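Local atomic coordinates of effector protein HopAB2 (Pseudomonas syringae pv. tomato, PDB entry 3HGL), a protein that acts as a virulence factor suppressing cell-death-based immunity in susceptible plants, but elicits the hypersensitive response in tomato when its Pto-interaction region is recognised by the Pto resistance protein. Residues R27-L30 with R31-M34; E45-I48 with F49-F53; L67-E70 with L71-A74. One frame throughout, in Å; residues are numbered along the deposited sequence.

Contact 1: residues R27-L30 with R31-M34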
# COMPACT_ATOMS: atom_id res chain seq x y z
N ARG A 27 3.52 5.77 0.71
CA ARG A 27 4.29 5.54 -0.51
C ARG A 27 5.71 5.09 -0.15
O ARG A 27 6.24 4.18 -0.78
CB ARG A 27 4.39 6.82 -1.35
CG ARG A 27 3.10 7.27 -2.02
CD ARG A 27 3.39 8.39 -3.03
NE ARG A 27 4.26 7.93 -4.10
CZ ARG A 27 5.07 8.72 -4.80
NH1 ARG A 27 5.12 10.01 -4.54
NH2 ARG A 27 5.82 8.21 -5.77
N ASN A 28 6.31 5.73 0.84
CA ASN A 28 7.67 5.36 1.26
C ASN A 28 7.73 3.94 1.77
O ASN A 28 8.64 3.19 1.43
CB ASN A 28 8.18 6.27 2.38
CG ASN A 28 8.31 7.70 1.96
OD1 ASN A 28 8.54 7.99 0.79
ND2 ASN A 28 8.18 8.62 2.92
N MSE A 29 6.77 3.58 2.62
CA MSE A 29 6.76 2.23 3.18
C MSE A 29 6.50 1.18 2.11
O MSE A 29 7.13 0.12 2.13
CB MSE A 29 5.70 2.11 4.27
CG MSE A 29 6.09 2.74 5.60
SE MSE A 29 7.77 2.07 6.26
CE MSE A 29 8.88 3.49 5.56
N LEU A 30 5.58 1.46 1.20
CA LEU A 30 5.27 0.50 0.14
C LEU A 30 6.51 0.30 -0.72
O LEU A 30 6.79 -0.82 -1.16
CB LEU A 30 4.10 1.00 -0.73
CG LEU A 30 3.68 0.10 -1.91
CD1 LEU A 30 3.34 -1.30 -1.40
CD2 LEU A 30 2.47 0.73 -2.65
N ARG A 31 7.25 1.38 -0.97
CA ARG A 31 8.47 1.30 -1.76
C ARG A 31 9.47 0.38 -1.05
O ARG A 31 10.10 -0.48 -1.67
CB ARG A 31 9.08 2.69 -1.97
CG ARG A 31 10.43 2.67 -2.70
CD ARG A 31 10.96 4.07 -2.99
NE ARG A 31 10.01 4.85 -3.77
CZ ARG A 31 9.26 5.83 -3.27
NH1 ARG A 31 9.36 6.16 -1.99
NH2 ARG A 31 8.38 6.45 -4.04
N ASN A 32 9.62 0.57 0.26
CA ASN A 32 10.52 -0.27 1.07
C ASN A 32 10.09 -1.73 1.00
O ASN A 32 10.91 -2.62 0.77
CB ASN A 32 10.48 0.16 2.54
CG ASN A 32 11.35 1.36 2.82
OD1 ASN A 32 11.84 2.02 1.91
ND2 ASN A 32 11.55 1.65 4.10
N ALA A 33 8.80 -1.97 1.20
CA ALA A 33 8.27 -3.34 1.18
C ALA A 33 8.54 -4.02 -0.15
O ALA A 33 8.99 -5.17 -0.19
CB ALA A 33 6.77 -3.33 1.46
N MSE A 34 8.26 -3.32 -1.25
CA MSE A 34 8.47 -3.88 -2.57
C MSE A 34 9.94 -4.11 -2.91
O MSE A 34 10.25 -4.86 -3.83
CB MSE A 34 7.79 -3.01 -3.63
CG MSE A 34 6.27 -3.12 -3.54
SE MSE A 34 5.26 -1.93 -4.67
CE MSE A 34 5.44 -2.91 -6.33
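Arg31 folds back over the preceding turn to meet both Arg27 and Asn28. Its CG lies opposite the backbone N (chi1 175°) and the chain stays extended as far as CD; a bend at chi3 of -57° then swings the guanidinium back along the helix. NH1 makes a weak hydrogen bond of 3.4 Å to Asn28 OD1, which lies at the guanidinium edge. The amide and guanidinium planes are steeply tilted against each other. Arg31 NH2 comes within 3.6 Å of Arg27 NH2, with the two guanidinium planes 76° apart: like charges sit close here, and no stack forms. The Arg27 side chain also packs on Leu75, Arg76 and Val79 of helix 66-80.

All of this rides on helix 23-35 of the helical Pto-interaction domain, whose i to i+4 ladder runs from Arg31 N to Arg27 O (3.0 Å) through to Met34 N and Leu30 O (2.9 Å).

On the buried side, Leu30 and Met34, a selenomethionine, cross obliquely. The selenium reaches Leu30 CG and CD1, both at 3.8 Å, while Met34 CB and CG rest against Leu30 O. Met29, also a selenomethionine, meets Asn32: its chain curls at chi2 and chi3, bringing CE to 3.6 Å from Asn32 ND2. Asn32 CB lies against Met29 O at 3.4 Å, and its side chain also touches Asp37 and Val39 in the following loop, while Met29 reaches Phe41.

Contact 2: residues E45-I48 with F49-F53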
# COMPACT_ATOMS: atom_id res chain seq x y z
N GLU A 45 -1.94 1.96 8.77
CA GLU A 45 -1.51 1.36 7.51
C GLU A 45 -1.45 -0.16 7.60
O GLU A 45 -1.94 -0.87 6.72
CB GLU A 45 -0.12 1.88 7.10
CG GLU A 45 -0.05 3.39 6.92
CD GLU A 45 1.37 3.91 6.73
OE1 GLU A 45 2.30 3.33 7.32
OE2 GLU A 45 1.54 4.91 5.99
N GLN A 46 -0.85 -0.66 8.68
CA GLN A 46 -0.73 -2.10 8.86
C GLN A 46 -2.10 -2.76 8.87
O GLN A 46 -2.31 -3.77 8.21
CB GLN A 46 0.02 -2.41 10.15
CG GLN A 46 0.31 -3.88 10.35
CD GLN A 46 1.21 -4.15 11.53
OE1 GLN A 46 0.86 -3.83 12.68
NE2 GLN A 46 2.38 -4.72 11.27
N ASN A 47 -3.02 -2.19 9.64
CA ASN A 47 -4.37 -2.74 9.73
C ASN A 47 -5.03 -2.79 8.35
O ASN A 47 -5.67 -3.78 7.99
CB ASN A 47 -5.22 -1.88 10.68
CG ASN A 47 -6.63 -2.42 10.86
OD1 ASN A 47 -7.61 -1.76 10.51
ND2 ASN A 47 -6.74 -3.62 11.41
N ILE A 48 -4.85 -1.73 7.58
CA ILE A 48 -5.42 -1.66 6.24
C ILE A 48 -4.76 -2.65 5.28
O ILE A 48 -5.44 -3.43 4.62
CB ILE A 48 -5.30 -0.23 5.66
CG1 ILE A 48 -6.21 0.71 6.46
CG2 ILE A 48 -5.68 -0.23 4.17
CD1 ILE A 48 -6.10 2.17 6.05
N PHE A 49 -3.43 -2.63 5.20
CA PHE A 49 -2.72 -3.53 4.30
C PHE A 49 -2.98 -5.02 4.58
O PHE A 49 -2.99 -5.83 3.66
CB PHE A 49 -1.22 -3.24 4.34
CG PHE A 49 -0.81 -2.06 3.48
CD1 PHE A 49 -0.05 -2.26 2.33
CD2 PHE A 49 -1.22 -0.77 3.81
CE1 PHE A 49 0.30 -1.18 1.51
CE2 PHE A 49 -0.87 0.32 2.99
CZ PHE A 49 -0.11 0.11 1.85
N ARG A 50 -3.20 -5.38 5.84
CA ARG A 50 -3.47 -6.78 6.15
C ARG A 50 -4.78 -7.25 5.51
O ARG A 50 -4.93 -8.43 5.20
CB ARG A 50 -3.50 -7.01 7.66
CG ARG A 50 -2.10 -7.19 8.24
CD ARG A 50 -2.11 -7.40 9.75
NE ARG A 50 -0.77 -7.73 10.24
CZ ARG A 50 -0.43 -7.82 11.52
NH1 ARG A 50 -1.34 -7.61 12.46
NH2 ARG A 50 0.81 -8.12 11.86
N GLN A 51 -5.71 -6.33 5.29
CA GLN A 51 -6.99 -6.65 4.67
C GLN A 51 -6.84 -6.93 3.17
O GLN A 51 -7.62 -7.68 2.58
CB GLN A 51 -7.97 -5.49 4.84
CG GLN A 51 -8.43 -5.24 6.26
CD GLN A 51 -9.17 -3.92 6.41
OE1 GLN A 51 -9.60 -3.32 5.43
NE2 GLN A 51 -9.32 -3.47 7.65
N HIS A 52 -5.83 -6.31 2.56
CA HIS A 52 -5.59 -6.42 1.12
C HIS A 52 -4.43 -7.32 0.70
O HIS A 52 -4.36 -7.75 -0.44
CB HIS A 52 -5.40 -5.01 0.57
CG HIS A 52 -6.56 -4.10 0.84
ND1 HIS A 52 -7.73 -4.16 0.11
CD2 HIS A 52 -6.76 -3.17 1.80
CE1 HIS A 52 -8.60 -3.32 0.62
NE2 HIS A 52 -8.04 -2.70 1.64
N PHE A 53 -3.53 -7.59 1.63
CA PHE A 53 -2.38 -8.46 1.38
C PHE A 53 -2.40 -9.45 2.55
O PHE A 53 -1.64 -9.34 3.50
CB PHE A 53 -1.09 -7.61 1.38
CG PHE A 53 -1.04 -6.59 0.26
CD1 PHE A 53 -0.69 -6.98 -1.03
CD2 PHE A 53 -1.36 -5.26 0.50
CE1 PHE A 53 -0.67 -6.04 -2.08
CE2 PHE A 53 -1.34 -4.32 -0.54
CZ PHE A 53 -0.99 -4.71 -1.83
O HOH W 1 -7.81 -5.27 9.40
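Gln46 and Arg50 run side by side in helix 43-52 and point the same way, one turn apart. Along Arg50, CB and CG sit against Gln46 O, CG at 3.4 Å, and CD passes the same oxygen at 3.9 Å. The chain is extended from CG onward, which carries NE to 4.0 Å from Gln46 CG and sets CZ over Gln46 CD. At the tip, NH2 is 3.8 Å from Gln46 NE2. The amide and guanidinium planes are only 13° apart, so the two groups stack face to face.

The first backbone bond, Phe49 N to Glu45 O (2.8 Å), is almost straight. Gln51 N bonds instead to Ile48 O, three residues back, from well above the carbonyl plane. His52 CD2 also approaches that oxygen, at 3.1 Å, beside the Ile48 side chain. A water accepts from Gln51 NE2 and donates to Asn47 O, while Gln51 OE1 and His52 NE2 are hydrogen-bonded to Gln15 of helix 5-18. Phe49 turns inward, stacks on Phe41 and touches Leu16 and Leu71, tying this helix into the core of the five-helix domain.

Arg50 NE is buried by the contact and has no partner in the model; the side chain also touches Pro57 of helix 56-59. Across the contact the guanidinium meets a neutral amide face to face and pairs with no charge, so the interaction is one of stacking and van der Waals contact.

Contact 3: residues L67-E70 with L71-A74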
# COMPACT_ATOMS: atom_id res chain seq x y z
N LEU A 67 -1.37 -6.23 -7.66
CA LEU A 67 -2.07 -5.27 -6.82
C LEU A 67 -1.11 -4.21 -6.29
O LEU A 67 -1.42 -3.02 -6.31
CB LEU A 67 -2.77 -5.99 -5.65
CG LEU A 67 -3.55 -5.10 -4.67
CD1 LEU A 67 -4.63 -4.32 -5.42
CD2 LEU A 67 -4.19 -5.98 -3.59
N ALA A 68 0.05 -4.65 -5.81
CA ALA A 68 1.06 -3.73 -5.28
C ALA A 68 1.50 -2.73 -6.35
O ALA A 68 1.62 -1.53 -6.09
CB ALA A 68 2.27 -4.51 -4.77
N ILE A 69 1.73 -3.24 -7.56
CA ILE A 69 2.15 -2.39 -8.67
C ILE A 69 1.09 -1.32 -8.95
O ILE A 69 1.42 -0.14 -9.10
CB ILE A 69 2.39 -3.24 -9.94
CG1 ILE A 69 3.63 -4.12 -9.74
CG2 ILE A 69 2.56 -2.33 -11.17
CD1 ILE A 69 3.88 -5.12 -10.85
N GLU A 70 -0.17 -1.72 -9.01
CA GLU A 70 -1.25 -0.76 -9.26
C GLU A 70 -1.40 0.20 -8.08
O GLU A 70 -1.68 1.39 -8.26
CB GLU A 70 -2.58 -1.49 -9.49
CG GLU A 70 -2.63 -2.30 -10.77
CD GLU A 70 -2.30 -1.47 -12.01
OE1 GLU A 70 -2.71 -0.29 -12.07
OE2 GLU A 70 -1.63 -2.00 -12.92
N LEU A 71 -1.20 -0.31 -6.87
CA LEU A 71 -1.30 0.52 -5.68
C LEU A 71 -0.20 1.58 -5.69
O LEU A 71 -0.42 2.72 -5.33
CB LEU A 71 -1.17 -0.33 -4.41
CG LEU A 71 -1.25 0.45 -3.09
CD1 LEU A 71 -2.53 1.28 -3.04
CD2 LEU A 71 -1.21 -0.54 -1.92
N ARG A 72 1.00 1.18 -6.11
CA ARG A 72 2.12 2.11 -6.19
C ARG A 72 1.77 3.27 -7.12
O ARG A 72 2.03 4.43 -6.80
CB ARG A 72 3.37 1.39 -6.72
CG ARG A 72 4.58 2.29 -6.94
CD ARG A 72 5.76 1.48 -7.47
NE ARG A 72 5.49 0.92 -8.79
CZ ARG A 72 6.19 -0.06 -9.35
NH1 ARG A 72 7.21 -0.60 -8.69
NH2 ARG A 72 5.89 -0.50 -10.56
N GLY A 73 1.18 2.95 -8.26
CA GLY A 73 0.79 3.97 -9.22
C GLY A 73 -0.34 4.85 -8.71
O GLY A 73 -0.31 6.07 -8.86
N ALA A 74 -1.35 4.23 -8.10
CA ALA A 74 -2.49 4.96 -7.56
C ALA A 74 -2.06 5.91 -6.46
O ALA A 74 -2.57 7.03 -6.36
CB ALA A 74 -3.53 3.98 -7.03
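Leu67 O and Ala68 O receive the shortest bonds here, from Leu71 N and Arg72 N, each 2.8 Å long. Together with Ala74 N to Glu70 O (2.9 Å) and the longer Gly73 N to Ile69 O (3.2 Å), they form four consecutive i to i+4 rungs of a regular alpha helix, helix 66-80, the last of the Pto-interaction domain. Just before it, Ser65 OG accepts a hydrogen bond from Ala68 N.

Side chains add little to this backbone ladder from within the helix. Leu71 CB lies 3.3 Å from Leu67 O, and with CG opposite its own backbone N (chi1 180°) the isobutyl group leaves the helix to pack on Leu30 and Phe53. Ala74 CB rests on Glu70 O in a similar way, and the Ala74 side chain touches Val13 of helix 5-18. Glu70 bends at chi2, and its side chain lies against Val6 and Ala9 of helix 5-18. Ala68 touches Met34 of helix 23-35 and Ile61 in a loop; with Phe49 against Leu71, helix 66-80 packs on helices 5-18, 23-35 and 43-52.

The one side-chain pairing across the segments is between Ile69 and Arg72, which run alongside each other in the same direction. Both also touch Met34. Arg72 is bent at chi3 (65°), and its NH2 ends 3.8 Å from the branch methyl, Ile69 CG2.

Overall arrangement
The three contacts lie on three different helices, 23-35, 43-52 and 66-80, of one compact domain, and their buried faces meet. Centres of contacts 1 and 3 are about 11 Å apart, those of 1 and 2 about 13 Å, and those of 2 and 3 about 14 Å, the last pair on opposite sides of the chain's centre. Leu30 joins all three: its CD2 is 3.8 Å from Leu71 CG, and its CD1 is 4.2 Å from Phe49 CE1. Phe49 CE1 in turn reaches Leu71 CD2 at 3.8 Å, so that Leu30, Phe49 and Leu71 meet pairwise. Met34 CE extends the junction of contacts 1 and 3 to Ala68 CB, at 3.9 Å. The whole chain belongs to the region recognised by host Pto.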